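PDB 2G5G: putative lipoprotein from Campylobacter jejuni subsp. jejuni, which binds heme as a cofacial pair, with tyrosine as a ligand, in a mode linked to dimerization, and probably serves in heme transport. Local coordinates for residues 20-25 / 261-266; 34-39 / 61-66; 45-50 / 246-251; 225-230 / 252-257. All coordinates share one frame; numbering follows the deposited sequence.

Contact 1: residues 20-25 / 261-266; sequences YILDTH and VLIYKG
Tyr20 O takes the shortest bond of this antiparallel pairing, 2.8 Å from Ile263 N and almost straight at 171°, and Tyr20 N returns the bond to Ile263 O at 2.9 Å. Leu22 and Val261 form a second hydrogen-bonded pair with two bonds of their own, N to O each way. Between them Ile21 and Leu262 make a non-hydrogen-bonded pair, where the CA of each residue leans on a carbonyl oxygen, that of Ile21 on Val261 O and that of Leu262 on Tyr20 O.

On the face carrying Tyr20, Leu22, Val261 and Ile263, the phenol lies over the Ile263 side chain. With CG set between the backbone N and the carbonyl carbon (chi1 63°), the ring leans across the strand boundary and receives Ile263 CB in a CH-pi contact, 4.1 Å from its centroid. Lys265 CE comes to the ring edge, 3.5 Å from Tyr20 CD2, its chain crossing the phenol at about a right angle. Ile263 CD1 also meets Leu22 CD1 at 3.5 Å. On the other face Ile21 and Leu262 run side by side, CG1 to CG at 3.9 Å, and both pack on Met35 of helix 32-39. Four backbone bonds thus fix the register of two strands near the ends of the modelled chain, while apolar packing on both faces, with Met35 covering Ile21 and Leu262, shields those bonds.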
loop_
_atom_site.group_PDB
_atom_site.type_symbol
_atom_site.label_atom_id
_atom_site.label_comp_id
_atom_site.label_asym_id
_atom_site.label_seq_id
_atom_site.Cartn_x
_atom_site.Cartn_y
_atom_site.Cartn_z
ATOM N N TYR A 20 13.418 30.820 -17.139
ATOM C CA TYR A 20 14.391 30.727 -18.209
ATOM C C TYR A 20 14.814 29.253 -18.346
ATOM O O TYR A 20 14.334 28.377 -17.612
ATOM C CB TYR A 20 15.577 31.681 -18.001
ATOM C CG TYR A 20 16.413 31.399 -16.760
ATOM C CD1 TYR A 20 17.565 30.610 -16.833
ATOM C CD2 TYR A 20 16.073 31.955 -15.525
ATOM C CE1 TYR A 20 18.333 30.359 -15.710
ATOM C CE2 TYR A 20 16.835 31.701 -14.389
ATOM C CZ TYR A 20 17.968 30.917 -14.498
ATOM O OH TYR A 20 18.709 30.648 -13.382
ATOM N N ILE A 21 15.663 28.996 -19.318
ATOM C CA ILE A 21 16.075 27.625 -19.653
ATOM C C ILE A 21 17.580 27.550 -19.687
ATOM O O ILE A 21 18.214 28.390 -20.315
ATOM C CB ILE A 21 15.578 27.241 -21.060
ATOM C CG1 ILE A 21 14.054 27.390 -21.153
ATOM C CG2 ILE A 21 16.046 25.793 -21.456
ATOM C CD1 ILE A 21 13.565 27.447 -22.571
ATOM N N LEU A 22 18.144 26.531 -19.048
ATOM C CA LEU A 22 19.542 26.211 -19.201
ATOM C C LEU A 22 19.700 24.913 -19.969
ATOM O O LEU A 22 19.014 23.952 -19.690
ATOM C CB LEU A 22 20.202 25.997 -17.840
ATOM C CG LEU A 22 20.425 27.181 -16.909
ATOM C CD1 LEU A 22 21.031 26.632 -15.623
ATOM C CD2 LEU A 22 21.371 28.193 -17.558
ATOM N N ASP A 23 20.624 24.915 -20.916
ATOM C CA ASP A 23 21.265 23.708 -21.415
ATOM C C ASP A 23 22.100 23.184 -20.224
ATOM O O ASP A 23 22.992 23.899 -19.729
ATOM C CB ASP A 23 22.169 24.122 -22.569
ATOM C CG ASP A 23 22.886 22.956 -23.221
ATOM O OD1 ASP A 23 23.259 21.996 -22.532
ATOM O OD2 ASP A 23 23.112 23.025 -24.437
ATOM N N THR A 24 21.827 21.978 -19.735
ATOM C CA THR A 24 22.564 21.502 -18.541
ATOM C C THR A 24 24.015 21.047 -18.848
ATOM O O THR A 24 24.822 20.886 -17.931
ATOM C CB THR A 24 21.854 20.318 -17.840
ATOM O OG1 THR A 24 21.830 19.204 -18.745
ATOM C CG2 THR A 24 20.452 20.688 -17.333
ATOM N N HIS A 25 24.332 20.829 -20.116
ATOM C CA HIS A 25 25.659 20.342 -20.477
ATOM C C HIS A 25 26.683 21.490 -20.362
ATOM O O HIS A 25 27.826 21.292 -19.904
ATOM C CB HIS A 25 25.644 19.771 -21.898
ATOM C CG HIS A 25 24.716 18.595 -22.074
ATOM N ND1 HIS A 25 25.074 17.466 -22.775
ATOM C CD2 HIS A 25 23.471 18.354 -21.599
ATOM C CE1 HIS A 25 24.080 16.590 -22.748
ATOM N NE2 HIS A 25 23.094 17.110 -22.047
ATOM N N VAL A 261 16.847 22.406 -18.430
ATOM C CA VAL A 261 16.060 22.574 -17.236
ATOM C C VAL A 261 15.385 23.934 -17.314
ATOM O O VAL A 261 15.982 24.921 -17.750
ATOM C CB VAL A 261 16.901 22.299 -15.912
ATOM C CG1 VAL A 261 18.099 23.218 -15.831
ATOM C CG2 VAL A 261 16.018 22.362 -14.663
ATOM N N LEU A 262 14.102 23.950 -16.971
ATOM C CA LEU A 262 13.370 25.200 -16.885
ATOM C C LEU A 262 13.428 25.656 -15.461
ATOM O O LEU A 262 13.151 24.885 -14.553
ATOM C CB LEU A 262 11.912 25.033 -17.334
ATOM C CG LEU A 262 11.747 25.289 -18.824
ATOM C CD1 LEU A 262 12.256 24.032 -19.561
ATOM C CD2 LEU A 262 10.246 25.550 -19.176
ATOM N N ILE A 263 13.810 26.911 -15.277
ATOM C CA ILE A 263 14.059 27.455 -13.941
ATOM C C ILE A 263 13.098 28.622 -13.777
ATOM O O ILE A 263 13.047 29.503 -14.634
ATOM C CB ILE A 263 15.525 27.927 -13.761
ATOM C CG1 ILE A 263 16.484 26.726 -13.852
ATOM C CG2 ILE A 263 15.702 28.645 -12.401
ATOM C CD1 ILE A 263 17.936 27.106 -14.013
ATOM N N TYR A 264 12.335 28.589 -12.690
ATOM C CA TYR A 264 11.232 29.538 -12.475
ATOM C C TYR A 264 11.599 30.632 -11.463
ATOM O O TYR A 264 12.315 30.372 -10.502
ATOM C CB TYR A 264 9.974 28.791 -12.008
ATOM C CG TYR A 264 9.493 27.754 -12.990
ATOM C CD1 TYR A 264 9.820 26.408 -12.823
ATOM C CD2 TYR A 264 8.730 28.121 -14.099
ATOM C CE1 TYR A 264 9.404 25.444 -13.735
ATOM C CE2 TYR A 264 8.289 27.155 -15.028
ATOM C CZ TYR A 264 8.625 25.825 -14.829
ATOM O OH TYR A 264 8.213 24.872 -15.742
ATOM N N LYS A 265 11.102 31.841 -11.694
ATOM C CA LYS A 265 11.362 32.994 -10.808
ATOM C C LYS A 265 10.431 33.007 -9.585
ATOM O O LYS A 265 9.199 32.994 -9.732
ATOM C CB LYS A 265 11.250 34.311 -11.583
ATOM C CG LYS A 265 12.541 34.763 -12.304
ATOM C CD LYS A 265 13.207 33.690 -13.171
ATOM C CE LYS A 265 13.626 34.250 -14.543
ATOM N NZ LYS A 265 14.427 35.523 -14.506
ATOM N N GLY A 266 11.018 33.016 -8.383
ATOM C CA GLY A 266 12.479 32.981 -8.226
ATOM C C GLY A 266 13.110 34.310 -7.844
ATOM O O GLY A 266 13.674 34.444 -6.749
#

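Contact 2: residues 34-39 / 61-66; sequences DMILEL and VMIFNA
Ile36 points its CD1 methyl at Ala66 CB, 3.8 Å away, and the same methyl lies near the Ile63 side chain, with Ile63 CG2 at 4.2 Å. Two successive bends near -60° (chi1 -62°, chi2 -62°) carry this end of Ile36 across to helix 54-73, where the small Ala66 and the branched Ile63 stand one turn apart. Three residues approach Ile63 with a terminal methyl: Met35 on CG1, Ile36 and Leu39 on CG2. The selenomethionine at position 35 crosses it at about a right angle and touches Ile63 CG1 through its CE, at 4.1 Å. Its chain is extended as far as the selenium and turns only at the last torsion (chi3 62°), which brings CE toward the opposing helix. Leu39, one turn further along helix 32-39, also lies crosswise to Ile63, and its CD1 meets the CG2 branch at 4.1 Å.

The short helical axes pass 10.7 Å apart at an angle of 58°, so the facing side chains meet mainly by their ends and little surface, 186 Å², is buried. Phe32, earlier on the first helix, adds to the interface by packing on Ile63 and Ala66, while Met35 and Leu39 also rest on Tyr260 of strand 260-264. Side chain to side chain, the contacts are all apolar and at van der Waals distance, so this pairing depends on shape and on exclusion of water, without directional polar bonds.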
loop_
_atom_site.group_PDB
_atom_site.type_symbol
_atom_site.label_atom_id
_atom_site.label_comp_id
_atom_site.label_asym_id
_atom_site.label_seq_id
_atom_site.Cartn_x
_atom_site.Cartn_y
_atom_site.Cartn_z
ATOM N N ASP A 34 15.138 28.307 -29.343
ATOM C CA ASP A 34 16.344 27.479 -29.533
ATOM C C ASP A 34 16.276 26.099 -28.836
ATOM O O ASP A 34 16.785 25.119 -29.382
ATOM C CB ASP A 34 17.619 28.220 -29.103
ATOM C CG ASP A 34 18.018 29.332 -30.091
ATOM O OD1 ASP A 34 17.322 29.551 -31.120
ATOM O OD2 ASP A 34 19.036 29.977 -29.836
HETATM N N MSE A 35 15.654 26.010 -27.667
HETATM C CA MSE A 35 15.433 24.686 -27.037
HETATM C C MSE A 35 14.516 23.831 -27.937
HETATM O O MSE A 35 14.813 22.664 -28.206
HETATM C CB MSE A 35 14.850 24.775 -25.629
HETATM C CG MSE A 35 14.673 23.419 -24.987
HETATM SE SE MSE A 35 13.595 23.408 -23.421
HETATM C CE MSE A 35 11.849 24.034 -24.094
ATOM N N ILE A 36 13.415 24.418 -28.398
ATOM C CA ILE A 36 12.513 23.722 -29.322
ATOM C C ILE A 36 13.216 23.161 -30.557
ATOM O O ILE A 36 13.000 21.999 -30.913
ATOM C CB ILE A 36 11.302 24.629 -29.730
ATOM C CG1 ILE A 36 10.444 24.991 -28.487
ATOM C CG2 ILE A 36 10.486 24.005 -30.871
ATOM C CD1 ILE A 36 9.787 23.826 -27.748
ATOM N N LEU A 37 14.053 23.969 -31.212
ATOM C CA LEU A 37 14.763 23.516 -32.407
ATOM C C LEU A 37 15.618 22.291 -32.078
ATOM O O LEU A 37 15.703 21.349 -32.865
ATOM C CB LEU A 37 15.616 24.644 -33.012
ATOM C CG LEU A 37 14.888 25.924 -33.457
ATOM C CD1 LEU A 37 15.874 26.968 -34.007
ATOM C CD2 LEU A 37 13.802 25.604 -34.473
ATOM N N GLU A 38 16.207 22.275 -30.889
ATOM C CA GLU A 38 16.974 21.088 -30.466
ATOM C C GLU A 38 16.092 19.891 -30.152
ATOM O O GLU A 38 16.408 18.772 -30.553
ATOM C CB GLU A 38 17.883 21.417 -29.274
ATOM C CG GLU A 38 18.845 22.578 -29.532
ATOM C CD GLU A 38 19.711 22.351 -30.743
ATOM O OE1 GLU A 38 20.188 21.224 -30.963
ATOM O OE2 GLU A 38 19.919 23.309 -31.508
ATOM N N LEU A 39 14.988 20.115 -29.446
ATOM C CA LEU A 39 14.073 19.017 -29.078
ATOM C C LEU A 39 13.486 18.323 -30.291
ATOM O O LEU A 39 13.265 17.112 -30.281
ATOM C CB LEU A 39 12.916 19.519 -28.205
ATOM C CG LEU A 39 13.240 20.131 -26.829
ATOM C CD1 LEU A 39 11.964 20.350 -26.096
ATOM C CD2 LEU A 39 14.156 19.213 -26.018
ATOM N N VAL A 61 2.144 22.794 -21.719
ATOM C CA VAL A 61 1.326 23.276 -22.834
ATOM C C VAL A 61 2.146 24.083 -23.831
ATOM O O VAL A 61 2.022 23.882 -25.039
ATOM C CB VAL A 61 0.050 24.050 -22.317
ATOM C CG1 VAL A 61 -0.677 24.781 -23.458
ATOM C CG2 VAL A 61 -0.874 23.119 -21.576
HETATM N N MSE A 62 3.019 24.956 -23.332
HETATM C CA MSE A 62 3.862 25.777 -24.187
HETATM C C MSE A 62 4.803 24.934 -25.027
HETATM O O MSE A 62 4.956 25.163 -26.238
HETATM C CB MSE A 62 4.680 26.760 -23.340
HETATM C CG MSE A 62 3.817 27.822 -22.656
HETATM SE SE MSE A 62 4.928 28.922 -21.445
HETATM C CE MSE A 62 6.376 29.338 -22.670
ATOM N N ILE A 63 5.456 23.971 -24.380
ATOM C CA ILE A 63 6.424 23.112 -25.084
ATOM C C ILE A 63 5.636 22.230 -26.084
ATOM O O ILE A 63 5.988 22.161 -27.253
ATOM C CB ILE A 63 7.193 22.212 -24.101
ATOM C CG1 ILE A 63 8.033 23.058 -23.139
ATOM C CG2 ILE A 63 8.083 21.180 -24.895
ATOM C CD1 ILE A 63 8.517 22.264 -21.888
ATOM N N PHE A 64 4.595 21.552 -25.613
ATOM C CA PHE A 64 3.803 20.726 -26.548
ATOM C C PHE A 64 3.357 21.538 -27.773
ATOM O O PHE A 64 3.591 21.129 -28.906
ATOM C CB PHE A 64 2.626 20.009 -25.874
ATOM C CG PHE A 64 1.748 19.222 -26.836
ATOM C CD1 PHE A 64 0.516 19.735 -27.229
ATOM C CD2 PHE A 64 2.172 18.007 -27.387
ATOM C CE1 PHE A 64 -0.297 19.047 -28.126
ATOM C CE2 PHE A 64 1.363 17.313 -28.300
ATOM C CZ PHE A 64 0.118 17.828 -28.659
ATOM N N ASN A 65 2.732 22.688 -27.539
ATOM C CA ASN A 65 2.228 23.509 -28.635
ATOM C C ASN A 65 3.309 23.836 -29.644
ATOM O O ASN A 65 3.040 23.816 -30.847
ATOM C CB ASN A 65 1.623 24.828 -28.127
ATOM C CG ASN A 65 0.183 24.691 -27.614
ATOM O OD1 ASN A 65 -0.456 23.638 -27.667
ATOM N ND2 ASN A 65 -0.324 25.789 -27.103
ATOM N N ALA A 66 4.521 24.184 -29.191
ATOM C CA ALA A 66 5.545 24.600 -30.163
ATOM C C ALA A 66 6.021 23.399 -30.991
ATOM O O ALA A 66 6.317 23.514 -32.201
ATOM C CB ALA A 66 6.726 25.296 -29.475
#

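Contact 3: residues 45-50 / 246-251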
loop_
_atom_site.group_PDB
_atom_site.type_symbol
_atom_site.label_atom_id
_atom_site.label_comp_id
_atom_site.label_asym_id
_atom_site.label_seq_id
_atom_site.Cartn_x
_atom_site.Cartn_y
_atom_site.Cartn_z
ATOM N N ILE A 45 11.358 12.545 -26.280
ATOM C CA ILE A 45 11.544 13.718 -25.441
ATOM C C ILE A 45 10.918 13.374 -24.108
ATOM O O ILE A 45 9.719 13.108 -24.033
ATOM C CB ILE A 45 10.863 14.990 -26.043
ATOM C CG1 ILE A 45 11.514 15.369 -27.372
ATOM C CG2 ILE A 45 10.967 16.175 -25.060
ATOM C CD1 ILE A 45 10.557 16.050 -28.366
ATOM N N LEU A 46 11.729 13.329 -23.053
ATOM C CA LEU A 46 11.171 13.156 -21.715
ATOM C C LEU A 46 10.966 14.498 -21.013
ATOM O O LEU A 46 11.882 15.307 -20.989
ATOM C CB LEU A 46 12.026 12.238 -20.838
ATOM C CG LEU A 46 12.229 10.789 -21.257
ATOM C CD1 LEU A 46 13.288 10.753 -22.300
ATOM C CD2 LEU A 46 12.708 9.991 -20.039
ATOM N N LEU A 47 9.766 14.713 -20.468
ATOM C CA LEU A 47 9.390 15.976 -19.792
ATOM C C LEU A 47 9.037 15.647 -18.355
ATOM O O LEU A 47 8.003 14.988 -18.083
ATOM C CB LEU A 47 8.154 16.591 -20.450
ATOM C CG LEU A 47 8.048 18.099 -20.692
ATOM C CD1 LEU A 47 6.600 18.562 -20.842
ATOM C CD2 LEU A 47 8.918 19.061 -19.841
ATOM N N GLY A 48 9.910 16.071 -17.439
ATOM C CA GLY A 48 9.774 15.762 -16.025
ATOM C C GLY A 48 9.033 16.881 -15.314
ATOM O O GLY A 48 9.326 18.050 -15.541
ATOM N N GLU A 49 8.093 16.496 -14.452
ATOM C CA GLU A 49 7.241 17.441 -13.740
ATOM C C GLU A 49 7.134 17.106 -12.238
ATOM O O GLU A 49 7.439 15.989 -11.805
ATOM C CB GLU A 49 5.834 17.478 -14.361
ATOM C CG GLU A 49 5.049 16.169 -14.141
ATOM C CD GLU A 49 3.510 16.350 -14.095
ATOM O OE1 GLU A 49 2.986 17.424 -14.442
ATOM O OE2 GLU A 49 2.841 15.390 -13.685
ATOM N N LYS A 50 6.711 18.101 -11.467
ATOM C CA LYS A 50 6.202 17.881 -10.112
ATOM C C LYS A 50 4.659 17.869 -10.269
ATOM O O LYS A 50 4.092 18.837 -10.778
ATOM C CB LYS A 50 6.656 19.028 -9.207
ATOM C CG LYS A 50 6.268 18.872 -7.719
ATOM C CD LYS A 50 6.821 20.052 -6.916
ATOM C CE LYS A 50 6.370 19.995 -5.452
ATOM N NZ LYS A 50 5.014 20.601 -5.288
ATOM N N VAL A 246 14.033 16.933 -20.607
ATOM C CA VAL A 246 13.756 18.301 -20.177
ATOM C C VAL A 246 13.089 18.246 -18.829
ATOM O O VAL A 246 12.010 17.644 -18.678
ATOM C CB VAL A 246 12.822 19.049 -21.140
ATOM C CG1 VAL A 246 12.543 20.512 -20.604
ATOM C CG2 VAL A 246 13.427 19.129 -22.542
ATOM N N ASN A 247 13.695 18.873 -17.829
ATOM C CA ASN A 247 13.102 18.789 -16.491
ATOM C C ASN A 247 12.555 20.153 -16.129
ATOM O O ASN A 247 13.199 21.176 -16.392
ATOM C CB ASN A 247 14.086 18.322 -15.409
ATOM C CG ASN A 247 13.358 17.974 -14.082
ATOM O OD1 ASN A 247 13.824 18.271 -12.978
ATOM N ND2 ASN A 247 12.199 17.378 -14.209
ATOM N N LEU A 248 11.363 20.156 -15.552
ATOM C CA LEU A 248 10.732 21.380 -15.034
ATOM C C LEU A 248 11.148 21.480 -13.560
ATOM O O LEU A 248 10.761 20.642 -12.747
ATOM C CB LEU A 248 9.200 21.289 -15.207
ATOM C CG LEU A 248 8.762 20.973 -16.654
ATOM C CD1 LEU A 248 7.228 20.764 -16.719
ATOM C CD2 LEU A 248 9.262 22.036 -17.651
ATOM N N SER A 249 11.991 22.449 -13.227
ATOM C CA SER A 249 12.615 22.417 -11.888
ATOM C C SER A 249 11.653 22.726 -10.753
ATOM O O SER A 249 10.645 23.413 -10.924
ATOM C CB SER A 249 13.850 23.318 -11.784
ATOM O OG SER A 249 13.535 24.679 -12.001
ATOM N N TYR A 250 11.975 22.155 -9.607
ATOM C CA TYR A 250 11.387 22.533 -8.328
ATOM C C TYR A 250 12.442 22.249 -7.253
ATOM O O TYR A 250 13.021 21.173 -7.224
ATOM C CB TYR A 250 10.102 21.747 -8.034
ATOM C CG TYR A 250 9.463 22.185 -6.730
ATOM C CD1 TYR A 250 8.536 23.228 -6.700
ATOM C CD2 TYR A 250 9.821 21.574 -5.523
ATOM C CE1 TYR A 250 7.967 23.646 -5.485
ATOM C CE2 TYR A 250 9.267 21.986 -4.310
ATOM C CZ TYR A 250 8.346 23.013 -4.304
ATOM O OH TYR A 250 7.807 23.412 -3.103
ATOM N N GLY A 251 12.686 23.203 -6.367
ATOM C CA GLY A 251 13.743 23.017 -5.357
ATOM C C GLY A 251 15.118 22.913 -6.001
ATOM O O GLY A 251 15.416 23.634 -6.946
#
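Leu46 O accepts Val246 N in a short, nearly straight bond of 2.7 Å, within the parallel pairing of strands 44-49 and 243-248. Leu47 follows on the face it shares with Val246. Its CD2 branch reaches over to Val246 CG1 at 4.0 Å and to Leu248 CD2 at 3.7 Å, the two leucines meeting at an oblique angle. Leu47 also packs on Gln60 and Ile63 of helix 54-73, which covers this face of the sheet; the same CD2 touches Ile63.

Gly48 sits between two bonds, giving its N to Val246 O at 2.9 Å and accepting Leu248 N on its own O. It pairs with Asn247, whose amide group bends back toward the glycine and brings ND2 within 3.2 Å of Gly48 O. Asn247 ND2 is hydrogen-bonded to Ser221 OG. The two strands are neighbours in the middle of a mixed sheet with helices packed against it, in which six strands, from 260-264 to 137-141, run parallel, and the return from one strand to the other spans nearly 200 residues.

Glu49 turns away from strand 243-248, and its carboxylate is hydrogen-bonded to His51, Tyr123 and Gln60 and salt-bridged to Lys57. Lys50, past the end of the strand, extends fully as far as CE and lies over the ring of Tyr250, CD 3.6 Å from its centroid in a CH-pi contact. The last torsion, chi4 -84°, turns NZ while keeping it over the same face, in a cation-pi interaction at 4.4 Å from the centroid, while Asp52 and Glu53 bind the ammonium in salt bridges.

Contact 4: residues 225-230 / 252-257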
loop_
_atom_site.group_PDB
_atom_site.type_symbol
_atom_site.label_atom_id
_atom_site.label_comp_id
_atom_site.label_asym_id
_atom_site.label_seq_id
_atom_site.Cartn_x
_atom_site.Cartn_y
_atom_site.Cartn_z
ATOM N N SER A 225 14.622 11.366 -14.777
ATOM C CA SER A 225 16.008 11.572 -14.404
ATOM C C SER A 225 16.962 10.643 -15.170
ATOM O O SER A 225 16.834 9.418 -15.135
ATOM C CB SER A 225 16.205 11.347 -12.896
ATOM O OG SER A 225 17.601 11.250 -12.620
ATOM N N LYS A 226 17.960 11.241 -15.804
ATOM C CA LYS A 226 19.003 10.485 -16.439
ATOM C C LYS A 226 19.862 9.683 -15.446
ATOM O O LYS A 226 20.559 8.789 -15.863
ATOM C CB LYS A 226 19.913 11.435 -17.213
ATOM C CG LYS A 226 19.233 12.035 -18.462
ATOM C CD LYS A 226 20.061 13.176 -18.989
ATOM C CE LYS A 226 21.352 12.700 -19.620
ATOM N NZ LYS A 226 22.179 13.837 -20.095
ATOM N N LYS A 227 19.857 10.064 -14.173
ATOM C CA LYS A 227 20.663 9.386 -13.134
ATOM C C LYS A 227 20.059 8.075 -12.627
ATOM O O LYS A 227 20.783 7.136 -12.334
ATOM C CB LYS A 227 20.841 10.303 -11.931
ATOM C CG LYS A 227 21.585 11.608 -12.223
ATOM C CD LYS A 227 21.518 12.557 -11.031
ATOM C CE LYS A 227 22.359 12.074 -9.841
ATOM N NZ LYS A 227 22.126 13.028 -8.679
ATOM N N ILE A 228 18.734 8.022 -12.508
ATOM C CA ILE A 228 18.067 6.896 -11.827
ATOM C C ILE A 228 16.856 6.340 -12.596
ATOM O O ILE A 228 16.262 5.346 -12.167
ATOM C CB ILE A 228 17.551 7.323 -10.440
ATOM C CG1 ILE A 228 16.574 8.503 -10.580
ATOM C CG2 ILE A 228 18.744 7.618 -9.477
ATOM C CD1 ILE A 228 15.935 8.986 -9.309
ATOM N N GLY A 229 16.456 7.020 -13.673
ATOM C CA GLY A 229 15.145 6.743 -14.293
ATOM C C GLY A 229 15.117 6.095 -15.666
ATOM O O GLY A 229 16.043 5.395 -16.094
ATOM N N ILE A 230 14.012 6.348 -16.354
ATOM C CA ILE A 230 13.780 5.850 -17.710
ATOM C C ILE A 230 14.979 5.876 -18.698
ATOM O O ILE A 230 15.179 4.896 -19.407
ATOM C CB ILE A 230 12.562 6.553 -18.338
ATOM C CG1 ILE A 230 11.306 6.223 -17.491
ATOM C CG2 ILE A 230 12.402 6.151 -19.861
ATOM C CD1 ILE A 230 10.178 7.249 -17.615
ATOM N N GLU A 252 15.946 22.004 -5.489
ATOM C CA GLU A 252 17.327 21.842 -5.943
ATOM C C GLU A 252 17.381 21.334 -7.382
ATOM O O GLU A 252 16.484 20.610 -7.821
ATOM C CB GLU A 252 18.088 20.847 -5.052
ATOM C CG GLU A 252 18.223 21.245 -3.559
ATOM C CD GLU A 252 19.260 22.355 -3.316
ATOM O OE1 GLU A 252 20.425 22.203 -3.763
ATOM O OE2 GLU A 252 18.908 23.376 -2.675
ATOM N N ILE A 253 18.448 21.709 -8.085
ATOM C CA ILE A 253 18.667 21.332 -9.475
ATOM C C ILE A 253 19.949 20.541 -9.574
ATOM O O ILE A 253 21.039 21.051 -9.239
ATOM C CB ILE A 253 18.720 22.582 -10.386
ATOM C CG1 ILE A 253 17.327 23.256 -10.395
ATOM C CG2 ILE A 253 19.219 22.244 -11.813
ATOM C CD1 ILE A 253 17.261 24.516 -11.173
ATOM N N ASP A 254 19.821 19.293 -10.013
ATOM C CA ASP A 254 20.965 18.491 -10.375
ATOM C C ASP A 254 21.030 18.473 -11.891
ATOM O O ASP A 254 20.105 17.976 -12.570
ATOM C CB ASP A 254 20.818 17.079 -9.800
ATOM C CG ASP A 254 22.062 16.232 -9.978
ATOM O OD1 ASP A 254 22.227 15.320 -9.168
ATOM O OD2 ASP A 254 22.893 16.460 -10.879
ATOM N N LEU A 255 22.111 19.035 -12.418
ATOM C CA LEU A 255 22.333 19.131 -13.854
ATOM C C LEU A 255 22.368 17.770 -14.551
ATOM O O LEU A 255 21.983 17.649 -15.702
ATOM C CB LEU A 255 23.621 19.905 -14.126
ATOM C CG LEU A 255 23.685 21.371 -13.692
ATOM C CD1 LEU A 255 25.155 21.843 -13.754
ATOM C CD2 LEU A 255 22.737 22.239 -14.543
ATOM N N LYS A 256 22.828 16.753 -13.840
ATOM C CA LYS A 256 22.919 15.413 -14.370
ATOM C C LYS A 256 21.569 14.742 -14.625
ATOM O O LYS A 256 21.534 13.682 -15.264
ATOM C CB LYS A 256 23.737 14.522 -13.422
ATOM C CG LYS A 256 25.167 15.015 -13.164
ATOM C CD LYS A 256 25.964 14.065 -12.201
ATOM C CE LYS A 256 25.473 14.120 -10.707
ATOM N NZ LYS A 256 25.356 15.528 -10.108
ATOM N N ASP A 257 20.491 15.310 -14.082
ATOM C CA ASP A 257 19.162 14.727 -14.200
ATOM C C ASP A 257 18.561 14.900 -15.601
ATOM O O ASP A 257 17.639 14.185 -15.971
ATOM C CB ASP A 257 18.203 15.359 -13.184
ATOM C CG ASP A 257 18.242 14.677 -11.843
ATOM O OD1 ASP A 257 18.659 13.515 -11.769
ATOM O OD2 ASP A 257 17.845 15.318 -10.851
HETATM O O HOH W 1 23.143 16.027 -17.936
#
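Lys226 N gives its hydrogen to Asp257 O at 3.0 Å, approaching from above the carbonyl plane, where the loop after helix 221-224 meets the 3-10 turn at residues 255-257. Beside it Ser225 OG donates to Asp257 OD1 at 2.6 Å, coming from above the carboxylate plane. The hydroxyl lies opposite its own backbone N (chi1 167°), and from there it also accepts Lys227 N in an ST turn, so one oxygen links the end of the helix to the facing aspartate.

Lys227 runs past Asp257, its CD 3.1 Å from Asp257 OD1, and its ammonium heads for Asp254 from the opposite direction. The salt bridge there, Lys227 NZ to Asp254 OD1, is modelled so short that its exact length is doubtful, although the pairing of charges is plain. Asp254 OD2 is held independently: Lys256 N reaches it on the anti side in an Asx turn, and Lys256 NZ on the syn side at 2.7 Å, the two coming from opposite faces of the carboxylate. Asp254 thus gathers two lysines, whose NZ atoms lie 4.3 Å apart around the shared anion. The Lys227 CD methylene also packs on Lys256 CB at 3.8 Å. A water joins Lys226 NZ to Leu255 O, and the same ammonium makes a salt bridge with Asp259.

Two separate sets of bonds therefore tie the loops near the surface. In the salt-bridge network Asp254, braced by its Asx turn, probably offsets the closeness of the two ammonium groups; Asp257 instead accepts a hydroxyl on OD1 and a backbone N-H on O.

Overall arrangement
Contacts 1 and 3 belong to one mixed sheet: strand 260-264 stands between 19-23 and 243-248, and Leu262 joins the two contacts through its backbone bonds to Asn247 and Ser249. Contact 3 is buried near the middle, its centre 8 Å from that of the chain, whereas contact 1 lies toward the sheet edge and is only partly buried. Contact 2 is purely apolar and buried, packing its helices on the sheet through Met35 and Leu39 against Val246, and Ile63 against Leu47. Contact 4 is the surface member, built from charges and turns in loops; it touches contact 3 through Ile230 on Leu46 and contact 1 through Ile253 on Ile263, but does not reach contact 2.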